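Local structure of core protein VP7 (1BVP) at residues S162-A167 with Q238-V243; W188-N193 with Q202-G207; G139-R144 with F194-G199; Q147-V152 with G169-I174. The protein forms the trimeric capsomers that assemble on the VP3 scaffold in the inner capsid of bluetongue virus, and has a role in binding host cell surface receptors. All coordinates share one frame; numbering follows the deposited sequence.

Contact 1 (S162-A167 with Q238-V243); sequences SLNAGA and QQNAMV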
loop_
_atom_site.group_PDB
_atom_site.type_symbol
_atom_site.label_atom_id
_atom_site.label_comp_id
_atom_site.label_asym_id
_atom_site.label_seq_id
_atom_site.Cartn_x
_atom_site.Cartn_y
_atom_site.Cartn_z
ATOM N N SER A 162 2.357 23.556 27.585
ATOM C CA SER A 162 1.846 23.971 28.908
ATOM C C SER A 162 1.744 25.492 28.850
ATOM O O SER A 162 2.713 26.174 28.486
ATOM C CB SER A 162 2.836 23.640 30.025
ATOM O OG SER A 162 3.123 22.266 30.119
ATOM N N LEU A 163 0.585 26.032 29.188
ATOM C CA LEU A 163 0.400 27.487 29.183
ATOM C C LEU A 163 0.019 28.023 30.589
ATOM O O LEU A 163 -0.919 27.496 31.233
ATOM C CB LEU A 163 -0.757 27.888 28.242
ATOM C CG LEU A 163 -0.917 27.729 26.732
ATOM C CD1 LEU A 163 0.077 28.595 26.015
ATOM C CD2 LEU A 163 -0.791 26.283 26.347
ATOM N N ASN A 164 0.728 29.055 31.063
ATOM C CA ASN A 164 0.379 29.710 32.342
ATOM C C ASN A 164 -0.931 30.488 32.085
ATOM O O ASN A 164 -1.288 30.758 30.915
ATOM C CB ASN A 164 1.462 30.702 32.789
ATOM C CG ASN A 164 2.574 30.040 33.594
ATOM O OD1 ASN A 164 2.336 29.102 34.368
ATOM N ND2 ASN A 164 3.790 30.542 33.437
ATOM N N ALA A 165 -1.665 30.822 33.152
ATOM C CA ALA A 165 -2.909 31.574 32.981
ATOM C C ALA A 165 -2.601 32.862 32.224
ATOM O O ALA A 165 -1.564 33.515 32.468
ATOM C CB ALA A 165 -3.533 31.870 34.303
ATOM N N GLY A 166 -3.444 33.161 31.237
ATOM C CA GLY A 166 -3.266 34.348 30.414
ATOM C C GLY A 166 -2.107 34.379 29.420
ATOM O O GLY A 166 -2.005 35.350 28.659
ATOM N N ALA A 167 -1.267 33.336 29.387
ATOM C CA ALA A 167 -0.097 33.278 28.485
ATOM C C ALA A 167 -0.373 33.081 26.974
ATOM O O ALA A 167 -1.449 32.619 26.551
ATOM C CB ALA A 167 0.912 32.236 28.986
ATOM N N GLN A 238 -8.013 31.893 33.129
ATOM C CA GLN A 238 -7.397 32.273 34.404
ATOM C C GLN A 238 -6.783 31.119 35.192
ATOM O O GLN A 238 -6.473 31.257 36.363
ATOM C CB GLN A 238 -8.390 33.079 35.260
ATOM C CG GLN A 238 -8.565 34.542 34.789
ATOM C CD GLN A 238 -7.210 35.267 34.550
ATOM O OE1 GLN A 238 -6.523 35.648 35.500
ATOM N NE2 GLN A 238 -6.832 35.445 33.275
ATOM N N GLN A 239 -6.506 30.021 34.497
ATOM C CA GLN A 239 -5.931 28.810 35.073
ATOM C C GLN A 239 -4.903 28.254 34.111
ATOM O O GLN A 239 -4.886 28.638 32.938
ATOM C CB GLN A 239 -7.007 27.749 35.205
ATOM C CG GLN A 239 -7.963 27.901 36.340
ATOM C CD GLN A 239 -8.704 26.604 36.553
ATOM O OE1 GLN A 239 -8.086 25.561 36.802
ATOM N NE2 GLN A 239 -10.012 26.635 36.391
ATOM N N ASN A 240 -4.083 27.315 34.579
ATOM C CA ASN A 240 -3.105 26.685 33.690
ATOM C C ASN A 240 -3.864 25.849 32.648
ATOM O O ASN A 240 -4.963 25.310 32.919
ATOM C CB ASN A 240 -2.173 25.738 34.429
ATOM C CG ASN A 240 -1.576 26.348 35.634
ATOM O OD1 ASN A 240 -2.058 26.118 36.730
ATOM N ND2 ASN A 240 -0.534 27.137 35.458
ATOM N N ALA A 241 -3.252 25.727 31.473
ATOM C CA ALA A 241 -3.828 24.970 30.376
ATOM C C ALA A 241 -2.777 24.124 29.678
ATOM O O ALA A 241 -1.570 24.407 29.752
ATOM C CB ALA A 241 -4.472 25.918 29.371
ATOM N N MET A 242 -3.239 23.038 29.060
ATOM C CA MET A 242 -2.370 22.163 28.270
ATOM C C MET A 242 -3.036 21.803 26.946
ATOM O O MET A 242 -4.253 21.532 26.908
ATOM C CB MET A 242 -2.029 20.895 29.023
ATOM C CG MET A 242 -0.868 21.081 29.898
ATOM S SD MET A 242 -0.257 19.552 30.525
ATOM C CE MET A 242 1.199 19.331 29.408
ATOM N N VAL A 243 -2.294 21.894 25.844
ATOM C CA VAL A 243 -2.877 21.480 24.565
ATOM C C VAL A 243 -1.960 20.463 23.928
ATOM O O VAL A 243 -0.735 20.506 24.189
ATOM C CB VAL A 243 -3.082 22.662 23.559
ATOM C CG1 VAL A 243 -3.876 23.767 24.200
ATOM C CG2 VAL A 243 -1.766 23.184 23.053
#

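Contact 2 (W188-N193 with Q202-G207); sequences WRRIEN and QQTQAG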
loop_
_atom_site.group_PDB
_atom_site.type_symbol
_atom_site.label_atom_id
_atom_site.label_comp_id
_atom_site.label_asym_id
_atom_site.label_seq_id
_atom_site.Cartn_x
_atom_site.Cartn_y
_atom_site.Cartn_z
ATOM N N TRP A 188 -5.061 19.748 16.782
ATOM C CA TRP A 188 -4.791 20.119 18.191
ATOM C C TRP A 188 -5.969 19.854 19.095
ATOM O O TRP A 188 -7.133 19.954 18.690
ATOM C CB TRP A 188 -4.295 21.573 18.352
ATOM C CG TRP A 188 -5.358 22.653 18.253
ATOM C CD1 TRP A 188 -5.787 23.297 17.123
ATOM C CD2 TRP A 188 -6.150 23.185 19.332
ATOM N NE1 TRP A 188 -6.803 24.178 17.424
ATOM C CE2 TRP A 188 -7.049 24.127 18.770
ATOM C CE3 TRP A 188 -6.176 22.966 20.723
ATOM C CZ2 TRP A 188 -7.969 24.837 19.543
ATOM C CZ3 TRP A 188 -7.081 23.677 21.488
ATOM C CH2 TRP A 188 -7.970 24.600 20.896
ATOM N N ARG A 189 -5.663 19.431 20.309
ATOM C CA ARG A 189 -6.706 19.137 21.277
ATOM C C ARG A 189 -6.387 19.771 22.639
ATOM O O ARG A 189 -5.222 20.081 22.961
ATOM C CB ARG A 189 -6.794 17.630 21.447
ATOM C CG ARG A 189 -7.102 16.888 20.198
ATOM C CD ARG A 189 -7.073 15.401 20.433
ATOM N NE ARG A 189 -7.229 14.641 19.185
ATOM C CZ ARG A 189 -6.220 14.251 18.395
ATOM N NH1 ARG A 189 -4.963 14.535 18.711
ATOM N NH2 ARG A 189 -6.457 13.579 17.277
ATOM N N ARG A 190 -7.434 20.039 23.402
ATOM C CA ARG A 190 -7.281 20.538 24.774
ATOM C C ARG A 190 -7.041 19.278 25.612
ATOM O O ARG A 190 -7.763 18.279 25.425
ATOM C CB ARG A 190 -8.588 21.177 25.278
ATOM C CG ARG A 190 -8.666 22.656 25.046
ATOM C CD ARG A 190 -10.027 23.217 25.402
ATOM N NE ARG A 190 -11.036 22.987 24.362
ATOM C CZ ARG A 190 -12.084 22.183 24.531
ATOM N NH1 ARG A 190 -12.255 21.546 25.702
ATOM N NH2 ARG A 190 -12.929 21.973 23.523
ATOM N N ILE A 191 -5.997 19.261 26.445
ATOM C CA ILE A 191 -5.789 18.102 27.331
ATOM C C ILE A 191 -6.688 18.430 28.539
ATOM O O ILE A 191 -6.367 19.285 29.370
ATOM C CB ILE A 191 -4.333 17.940 27.785
ATOM C CG1 ILE A 191 -3.402 17.835 26.569
ATOM C CG2 ILE A 191 -4.199 16.674 28.635
ATOM C CD1 ILE A 191 -1.932 17.706 26.929
ATOM N N GLU A 192 -7.863 17.810 28.558
ATOM C CA GLU A 192 -8.897 18.041 29.560
ATOM C C GLU A 192 -8.538 17.704 31.000
ATOM O O GLU A 192 -9.083 18.323 31.907
ATOM C CB GLU A 192 -10.169 17.295 29.138
ATOM C CG GLU A 192 -11.468 17.873 29.637
ATOM C CD GLU A 192 -11.579 19.366 29.397
ATOM O OE1 GLU A 192 -11.095 19.880 28.357
ATOM O OE2 GLU A 192 -12.162 20.040 30.272
ATOM N N ASN A 193 -7.634 16.750 31.223
ATOM C CA ASN A 193 -7.242 16.350 32.579
ATOM C C ASN A 193 -5.772 16.033 32.540
ATOM O O ASN A 193 -5.387 15.079 31.871
ATOM C CB ASN A 193 -8.001 15.081 32.980
ATOM C CG ASN A 193 -7.951 14.795 34.477
ATOM O OD1 ASN A 193 -7.649 13.675 34.905
ATOM N ND2 ASN A 193 -8.353 15.767 35.272
ATOM N N GLN A 202 -5.500 18.573 37.093
ATOM C CA GLN A 202 -5.892 19.933 36.786
ATOM C C GLN A 202 -6.678 19.849 35.453
ATOM O O GLN A 202 -6.488 18.919 34.667
ATOM C CB GLN A 202 -4.641 20.800 36.665
ATOM C CG GLN A 202 -4.914 22.252 36.376
ATOM C CD GLN A 202 -5.122 23.072 37.623
ATOM O OE1 GLN A 202 -4.904 22.593 38.740
ATOM N NE2 GLN A 202 -5.544 24.320 37.445
ATOM N N GLN A 203 -7.606 20.774 35.239
ATOM C CA GLN A 203 -8.418 20.799 34.024
ATOM C C GLN A 203 -8.017 21.955 33.133
ATOM O O GLN A 203 -7.502 22.974 33.614
ATOM C CB GLN A 203 -9.876 21.054 34.366
ATOM C CG GLN A 203 -10.801 19.953 34.021
ATOM C CD GLN A 203 -10.848 18.926 35.108
ATOM O OE1 GLN A 203 -9.809 18.416 35.558
ATOM N NE2 GLN A 203 -12.059 18.645 35.587
ATOM N N THR A 204 -8.282 21.810 31.842
ATOM C CA THR A 204 -8.026 22.885 30.901
ATOM C C THR A 204 -9.406 23.462 30.604
ATOM O O THR A 204 -10.332 22.718 30.257
ATOM C CB THR A 204 -7.318 22.390 29.630
ATOM O OG1 THR A 204 -5.990 21.952 29.972
ATOM C CG2 THR A 204 -7.196 23.532 28.629
ATOM N N GLN A 205 -9.578 24.752 30.892
ATOM C CA GLN A 205 -10.869 25.424 30.665
ATOM C C GLN A 205 -11.037 25.693 29.175
ATOM O O GLN A 205 -10.051 25.909 28.471
ATOM C CB GLN A 205 -10.946 26.790 31.402
ATOM C CG GLN A 205 -10.861 26.787 32.935
ATOM C CD GLN A 205 -11.818 25.787 33.562
ATOM O OE1 GLN A 205 -11.400 24.872 34.297
ATOM N NE2 GLN A 205 -13.105 25.928 33.253
ATOM N N ALA A 206 -12.270 25.699 28.685
ATOM C CA ALA A 206 -12.480 26.011 27.271
ATOM C C ALA A 206 -12.080 27.474 27.080
ATOM O O ALA A 206 -12.175 28.273 28.007
ATOM C CB ALA A 206 -13.943 25.808 26.884
ATOM N N GLY A 207 -11.595 27.831 25.901
ATOM C CA GLY A 207 -11.234 29.222 25.693
ATOM C C GLY A 207 -9.859 29.363 25.104
ATOM O O GLY A 207 -9.512 30.429 24.591
#

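Contact 3 (G139-R144 with F194-G199); sequences GRWFMR and FAMAQG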
loop_
_atom_site.group_PDB
_atom_site.type_symbol
_atom_site.label_atom_id
_atom_site.label_comp_id
_atom_site.label_asym_id
_atom_site.label_seq_id
_atom_site.Cartn_x
_atom_site.Cartn_y
_atom_site.Cartn_z
ATOM N N GLY A 139 0.792 14.428 29.003
ATOM C CA GLY A 139 -0.206 14.974 29.899
ATOM C C GLY A 139 0.245 15.394 31.278
ATOM O O GLY A 139 -0.573 15.424 32.192
ATOM N N ARG A 140 1.547 15.609 31.451
ATOM C CA ARG A 140 2.088 16.066 32.713
ATOM C C ARG A 140 2.721 17.410 32.418
ATOM O O ARG A 140 3.451 17.577 31.439
ATOM C CB ARG A 140 3.104 15.100 33.326
ATOM C CG ARG A 140 4.035 15.785 34.325
ATOM C CD ARG A 140 4.863 14.804 35.110
ATOM N NE ARG A 140 3.988 13.907 35.854
ATOM C CZ ARG A 140 3.690 14.001 37.147
ATOM N NH1 ARG A 140 4.211 14.960 37.903
ATOM N NH2 ARG A 140 2.793 13.170 37.656
ATOM N N TRP A 141 2.340 18.372 33.242
ATOM C CA TRP A 141 2.778 19.745 33.168
ATOM C C TRP A 141 4.287 19.877 33.226
ATOM O O TRP A 141 4.990 19.127 33.921
ATOM C CB TRP A 141 2.138 20.501 34.330
ATOM C CG TRP A 141 2.562 21.922 34.442
ATOM C CD1 TRP A 141 3.676 22.411 35.100
ATOM C CD2 TRP A 141 1.907 23.060 33.860
ATOM N NE1 TRP A 141 3.746 23.780 34.948
ATOM C CE2 TRP A 141 2.677 24.207 34.201
ATOM C CE3 TRP A 141 0.749 23.220 33.080
ATOM C CZ2 TRP A 141 2.324 25.494 33.788
ATOM C CZ3 TRP A 141 0.395 24.499 32.665
ATOM C CH2 TRP A 141 1.188 25.625 33.026
ATOM N N PHE A 142 4.797 20.822 32.459
ATOM C CA PHE A 142 6.234 21.083 32.454
ATOM C C PHE A 142 6.498 22.418 31.807
ATOM O O PHE A 142 6.130 22.665 30.647
ATOM C CB PHE A 142 7.022 19.981 31.779
ATOM C CG PHE A 142 8.484 20.241 31.732
ATOM C CD1 PHE A 142 9.018 21.112 30.787
ATOM C CD2 PHE A 142 9.340 19.625 32.648
ATOM C CE1 PHE A 142 10.398 21.376 30.754
ATOM C CE2 PHE A 142 10.717 19.880 32.631
ATOM C CZ PHE A 142 11.252 20.758 31.683
ATOM N N MET A 143 7.059 23.303 32.622
ATOM C CA MET A 143 7.366 24.652 32.205
ATOM C C MET A 143 8.841 24.920 32.433
ATOM O O MET A 143 9.370 24.626 33.493
ATOM C CB MET A 143 6.529 25.622 33.006
ATOM C CG MET A 143 6.742 27.042 32.596
ATOM S SD MET A 143 5.780 27.486 31.184
ATOM C CE MET A 143 4.133 27.023 31.683
ATOM N N ARG A 144 9.514 25.387 31.393
ATOM C CA ARG A 144 10.928 25.683 31.463
ATOM C C ARG A 144 11.072 26.991 32.245
ATOM O O ARG A 144 10.269 27.921 32.081
ATOM C CB ARG A 144 11.488 25.792 30.051
ATOM C CG ARG A 144 12.949 25.481 29.963
ATOM C CD ARG A 144 13.275 25.011 28.569
ATOM N NE ARG A 144 13.209 23.552 28.435
ATOM C CZ ARG A 144 12.742 22.917 27.356
ATOM N NH1 ARG A 144 12.267 23.612 26.313
ATOM N NH2 ARG A 144 12.851 21.588 27.273
ATOM N N PHE A 194 -4.951 16.855 33.188
ATOM C CA PHE A 194 -3.505 16.635 33.211
ATOM C C PHE A 194 -2.910 16.654 34.625
ATOM O O PHE A 194 -3.552 17.054 35.574
ATOM C CB PHE A 194 -2.783 17.662 32.338
ATOM C CG PHE A 194 -3.021 19.096 32.744
ATOM C CD1 PHE A 194 -4.192 19.754 32.373
ATOM C CD2 PHE A 194 -2.028 19.820 33.414
ATOM C CE1 PHE A 194 -4.373 21.122 32.650
ATOM C CE2 PHE A 194 -2.193 21.187 33.696
ATOM C CZ PHE A 194 -3.360 21.839 33.312
ATOM N N ALA A 195 -1.669 16.223 34.746
ATOM C CA ALA A 195 -0.977 16.160 36.007
ATOM C C ALA A 195 -0.148 17.396 36.215
ATOM O O ALA A 195 0.574 17.819 35.303
ATOM C CB ALA A 195 -0.071 14.942 36.049
ATOM N N MET A 196 -0.250 17.972 37.418
ATOM C CA MET A 196 0.538 19.148 37.779
ATOM C C MET A 196 1.890 18.606 38.244
ATOM O O MET A 196 2.002 17.406 38.524
ATOM C CB MET A 196 -0.189 19.935 38.843
ATOM C CG MET A 196 -1.315 20.791 38.291
ATOM S SD MET A 196 -0.694 22.229 37.293
ATOM C CE MET A 196 1.176 22.361 37.820
ATOM N N ALA A 197 2.926 19.439 38.321
ATOM C CA ALA A 197 4.254 18.930 38.721
ATOM C C ALA A 197 4.234 18.088 40.007
ATOM O O ALA A 197 5.012 17.137 40.190
ATOM C CB ALA A 197 5.238 20.073 38.841
ATOM N N GLN A 198 3.340 18.468 40.904
ATOM C CA GLN A 198 3.166 17.782 42.161
ATOM C C GLN A 198 2.453 16.454 42.015
ATOM O O GLN A 198 2.642 15.570 42.811
ATOM C CB GLN A 198 2.481 18.702 43.181
ATOM C CG GLN A 198 3.494 19.478 44.010
ATOM C CD GLN A 198 4.670 18.570 44.504
ATOM O OE1 GLN A 198 4.453 17.499 45.104
ATOM N NE2 GLN A 198 5.907 18.986 44.216
ATOM N N GLY A 199 1.602 16.298 41.019
ATOM C CA GLY A 199 0.958 15.014 40.876
ATOM C C GLY A 199 -0.533 15.099 40.877
ATOM O O GLY A 199 -1.200 14.153 40.480
#

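Contact 4 (Q147-V152 with G169-I174); sequences QAVTAV and GDVQQI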
loop_
_atom_site.group_PDB
_atom_site.type_symbol
_atom_site.label_atom_id
_atom_site.label_comp_id
_atom_site.label_asym_id
_atom_site.label_seq_id
_atom_site.Cartn_x
_atom_site.Cartn_y
_atom_site.Cartn_z
ATOM N N GLN A 147 9.855 30.856 31.396
ATOM C CA GLN A 147 8.932 30.980 30.277
ATOM C C GLN A 147 7.484 30.845 30.752
ATOM O O GLN A 147 7.234 30.371 31.859
ATOM C CB GLN A 147 9.250 29.929 29.238
ATOM C CG GLN A 147 10.584 30.091 28.546
ATOM C CD GLN A 147 10.929 28.864 27.691
ATOM O OE1 GLN A 147 12.105 28.540 27.495
ATOM N NE2 GLN A 147 9.903 28.167 27.195
ATOM N N ALA A 148 6.538 31.345 29.960
ATOM C CA ALA A 148 5.115 31.245 30.311
ATOM C C ALA A 148 4.416 30.141 29.517
ATOM O O ALA A 148 3.276 29.778 29.823
ATOM C CB ALA A 148 4.409 32.565 30.083
ATOM N N VAL A 149 5.024 29.765 28.387
ATOM C CA VAL A 149 4.527 28.673 27.549
ATOM C C VAL A 149 5.736 27.811 27.233
ATOM O O VAL A 149 6.831 28.339 27.018
ATOM C CB VAL A 149 3.765 29.130 26.239
ATOM C CG1 VAL A 149 3.382 30.582 26.298
ATOM C CG2 VAL A 149 4.527 28.795 24.984
ATOM N N THR A 150 5.566 26.496 27.379
ATOM C CA THR A 150 6.616 25.528 27.089
ATOM C C THR A 150 6.047 24.339 26.304
ATOM O O THR A 150 5.098 23.663 26.763
ATOM C CB THR A 150 7.312 25.043 28.362
ATOM O OG1 THR A 150 8.010 26.141 28.952
ATOM C CG2 THR A 150 8.331 23.959 28.041
ATOM N N ALA A 151 6.591 24.171 25.089
ATOM C CA ALA A 151 6.233 23.106 24.147
ATOM C C ALA A 151 7.260 22.011 24.311
ATOM O O ALA A 151 8.467 22.262 24.341
ATOM C CB ALA A 151 6.265 23.615 22.737
ATOM N N VAL A 152 6.803 20.780 24.288
ATOM C CA VAL A 152 7.726 19.691 24.503
ATOM C C VAL A 152 7.222 18.439 23.710
ATOM O O VAL A 152 6.015 18.331 23.455
ATOM C CB VAL A 152 7.782 19.537 26.068
ATOM C CG1 VAL A 152 7.042 18.325 26.570
ATOM C CG2 VAL A 152 9.144 19.628 26.556
ATOM N N GLY A 169 2.119 32.539 23.096
ATOM C CA GLY A 169 3.435 32.353 22.505
ATOM C C GLY A 169 3.412 31.589 21.198
ATOM O O GLY A 169 2.382 31.054 20.776
ATOM N N ASP A 170 4.547 31.610 20.514
ATOM C CA ASP A 170 4.704 30.929 19.233
ATOM C C ASP A 170 5.338 29.580 19.527
ATOM O O ASP A 170 6.290 29.475 20.299
ATOM C CB ASP A 170 5.579 31.752 18.280
ATOM C CG ASP A 170 4.811 32.894 17.596
ATOM O OD1 ASP A 170 3.563 33.042 17.801
ATOM O OD2 ASP A 170 5.481 33.639 16.828
ATOM N N VAL A 171 4.886 28.564 18.820
ATOM C CA VAL A 171 5.346 27.224 19.080
ATOM C C VAL A 171 6.067 26.514 17.906
ATOM O O VAL A 171 6.717 25.481 18.097
ATOM C CB VAL A 171 4.116 26.476 19.612
ATOM C CG1 VAL A 171 4.111 25.069 19.223
ATOM C CG2 VAL A 171 4.066 26.623 21.088
ATOM N N GLN A 172 6.078 27.141 16.735
ATOM C CA GLN A 172 6.692 26.539 15.554
ATOM C C GLN A 172 8.112 25.997 15.591
ATOM O O GLN A 172 8.386 25.018 14.922
ATOM C CB GLN A 172 6.623 27.487 14.387
ATOM C CG GLN A 172 7.390 28.751 14.641
ATOM C CD GLN A 172 6.488 29.891 15.015
ATOM O OE1 GLN A 172 5.341 29.696 15.456
ATOM N NE2 GLN A 172 6.971 31.098 14.779
ATOM N N GLN A 173 9.026 26.620 16.324
ATOM C CA GLN A 173 10.405 26.149 16.322
ATOM C C GLN A 173 10.641 24.735 16.793
ATOM O O GLN A 173 11.692 24.159 16.494
ATOM C CB GLN A 173 11.376 27.131 17.012
ATOM C CG GLN A 173 10.951 27.664 18.384
ATOM C CD GLN A 173 9.728 28.633 18.351
ATOM O OE1 GLN A 173 9.405 29.247 17.317
ATOM N NE2 GLN A 173 9.049 28.756 19.498
ATOM N N ILE A 174 9.679 24.158 17.508
ATOM C CA ILE A 174 9.823 22.778 18.023
ATOM C C ILE A 174 9.774 21.809 16.823
ATOM O O ILE A 174 10.399 20.734 16.833
ATOM C CB ILE A 174 8.690 22.470 19.099
ATOM C CG1 ILE A 174 8.820 21.086 19.719
ATOM C CG2 ILE A 174 7.305 22.564 18.492
ATOM C CD1 ILE A 174 9.969 20.938 20.640
#

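Contact 1 (S162-A167 with Q238-V243)
Met242 and Ser162 send their side chains to the same face of the sheet, where strands 158-163 and 241-252 run antiparallel as neighbours. They form a non-hydrogen-bonded pair. The next pair, Leu163 with Ala241, is hydrogen-bonded in both directions: Leu163 N to Ala241 O at 2.8 Å, and Ala241 N to Leu163 O at 2.9 Å, both nearly straight.

In Met242, CB points to the face shared with Ser162, and CG, beside the backbone N (chi1 -86°), passes 4.1 Å from Ser162 CA. SD then leans on Phe194, and a bend at the last torsion brings CE to 3.6 Å from Ser162 OG. That hydroxyl is engaged by Phe142 O, so the methyl merely packs on it. A flexible, unbranched thioether suits this bent route between a hydroxyl and an aromatic ring.

On the other face Leu163 and Ala241 meet through their CB atoms, 4.4 Å apart; the small alanine puts only a methyl beside the leucine. The CD1 branch of Leu163 packs onto Val149, while CD2 lies 4.0 Å from Ala241 O. Beyond the last pair the strands give way to loops. Asn164 and Asn240 lie side by side, their amide planes 58° apart and OD1 of Asn164 3.6 Å from ND2 of Asn240, and Gly166, at positive phi, takes the third place of a type II turn from Asn164 to Ala167. The polarity thus changes along the ladder: backbone bonds and apolar side chains hold the buried strand end, while amides and a turn suit the more exposed loops beyond it.

Contact 2 (W188-N193 with Q202-G207)
Glu192 and Asn193 run past Thr204 and Gln203 in roughly opposite directions, the touching parts 150° apart, within the hairpin of strands 183-195 and 201-203. The first chain turns a corner at residues 192-193, and here CA-H...O contacts, such as Asn193 CA to Gln202 O at 3.4 Å, line the backbones, and side chains do much of the joining.

Thr204 is the central one. Its OG1 donates to Ile191 O at 2.8 Å, approaching 30° out of the carbonyl plane, and receives Met242 N, so one hydroxyl serves two backbones. The chi1 of -67° that sets OG1 there turns the methyl CG2 anti to the backbone N, where it packs 4.0 Å from Arg190 CG: a branched residue with one polar and one apolar arm fits both needs. Farther along, Asn193 ND2 reaches Gln203 OE1 at 3.0 Å, the bond lying close to the asparagine amide plane but coming from above the glutamine carbonyl. Arg190 lays CD by Ala206 CA, and its NH1 forms a salt bridge with Glu134 of the second subunit and another, with a weak hydrogen bond, to Glu192 OE1 in its own chain.

Strand 241-252 flanks strand 183-195 within the sheet, and Arg190, Ile191 and Asn193 form a parallel ladder with a strand of the second subunit, carrying the sheet across the trimer interface.

Contact 3 (G139-R144 with F194-G199)
Trp141 and Phe194 lie side by side and point the same way, beside a single beta bridge that ties loop 139-144 to the end of strand 183-195 in the beta-sandwich domain of VP7. The rings meet obliquely, with Trp141 CE3 3.6 Å from Phe194 CE2. Phe194 holds CG between its backbone N and carbonyl carbon (chi1 59°), which folds the ring alongside the indole, while CB rests against the carbonyl oxygen of Gly139.

Met196 meets the indole differently. Bent at chi2 and chi3, it lays its CE methyl over one face of the five-membered ring of Trp141, 3.8 Å from the centroid and 18° off the normal, a CH-pi contact; SD follows more obliquely at 4.6 Å, giving a Met-aromatic contact. A broad, flat residue suits position 141 because it can offer CE3 to a phenylalanine and a ring face to a methionine while also touching Ser162 and Asn240.

Arg140 starts away from strand 183-195, but its end returns to it. The CB methyl of Ala195 sits over one face of its guanidinium, 3.6 Å from the plane and toward the rim; a side chain as small as this can lie close against the flat group. NE bonds to Gln137, and NH1 to Ser201 OG and Gly199 O of the third subunit, so the arginine links the bridge to the trimer interface. Gly139 has a positive phi, readily adopted by a residue without a side chain, and its carbonyl accepts Ala195 N at 2.9 Å. The other half of the bridge is Trp141 N to Ala195 O, 2.8 Å long and nearly straight, with the donor close to the extended C=O axis.

Contact 4 (Q147-V152 with G169-I174)
Val149 O, the backbone oxygen of the residue that packs against Gly169, is held by two side chains of its own segment. Gln147 NE2 donates to it at 3.1 Å with an N-H...O angle of 151°, the acceptor lying in the glutamine amide plane, and Thr150 OG1 adds a weak bond. The threonine hydroxyl also receives Arg144 N, which ties the strand to the loop before it.

Across the contact there are no hydrogen bonds. Val149 brings CG1 to 4.0 Å from Gly169 N; the glycine has no side chain on the face that meets this methyl, so the valine sits directly against the backbone. Ala151 CB packs 4.1 Å from Val171 CG2, and the carbonyl oxygen of Ala151 is 4.2 Å from Ile174 CD1. Val171 and Ile174, which both touch Ala151, also pack on Ile159. On the second segment, Gln173 NE2 curls back to Asp170 O at 3.0 Å, coming from above the carbonyl plane, and closes the chain on itself just after the strand.

Strand 149-155 and strand 168-170 belong to different sheets, and the contact packs one against the other. Gly169 and Asp170 end an Arg-Gly-Asp sequence, a motif often linked with cell attachment. Polar side chains here tidy each chain locally, while the joining itself rests on small and branched apolar groups.

How the contacts relate
All four contacts lie in the beta-sandwich part of the chain, but at different depths. Contact 3 is buried and contact 4 lies at the surface, with contacts 1 and 2 between them, each partly buried. Contacts 2 and 3 share strand 183-195 and both reach other subunits, and their arginines form polar bonds across the trimer interface; contacts 1 and 4 touch no other chain. Backbone bonds dominate contact 1, polar side chains contact 2, aromatic and sulfur groups contact 3, and aliphatic packing between two sheets contact 4. Met242 ties contact 1 to contact 2 through Ile191, whereas contacts 2 and 4 do not touch.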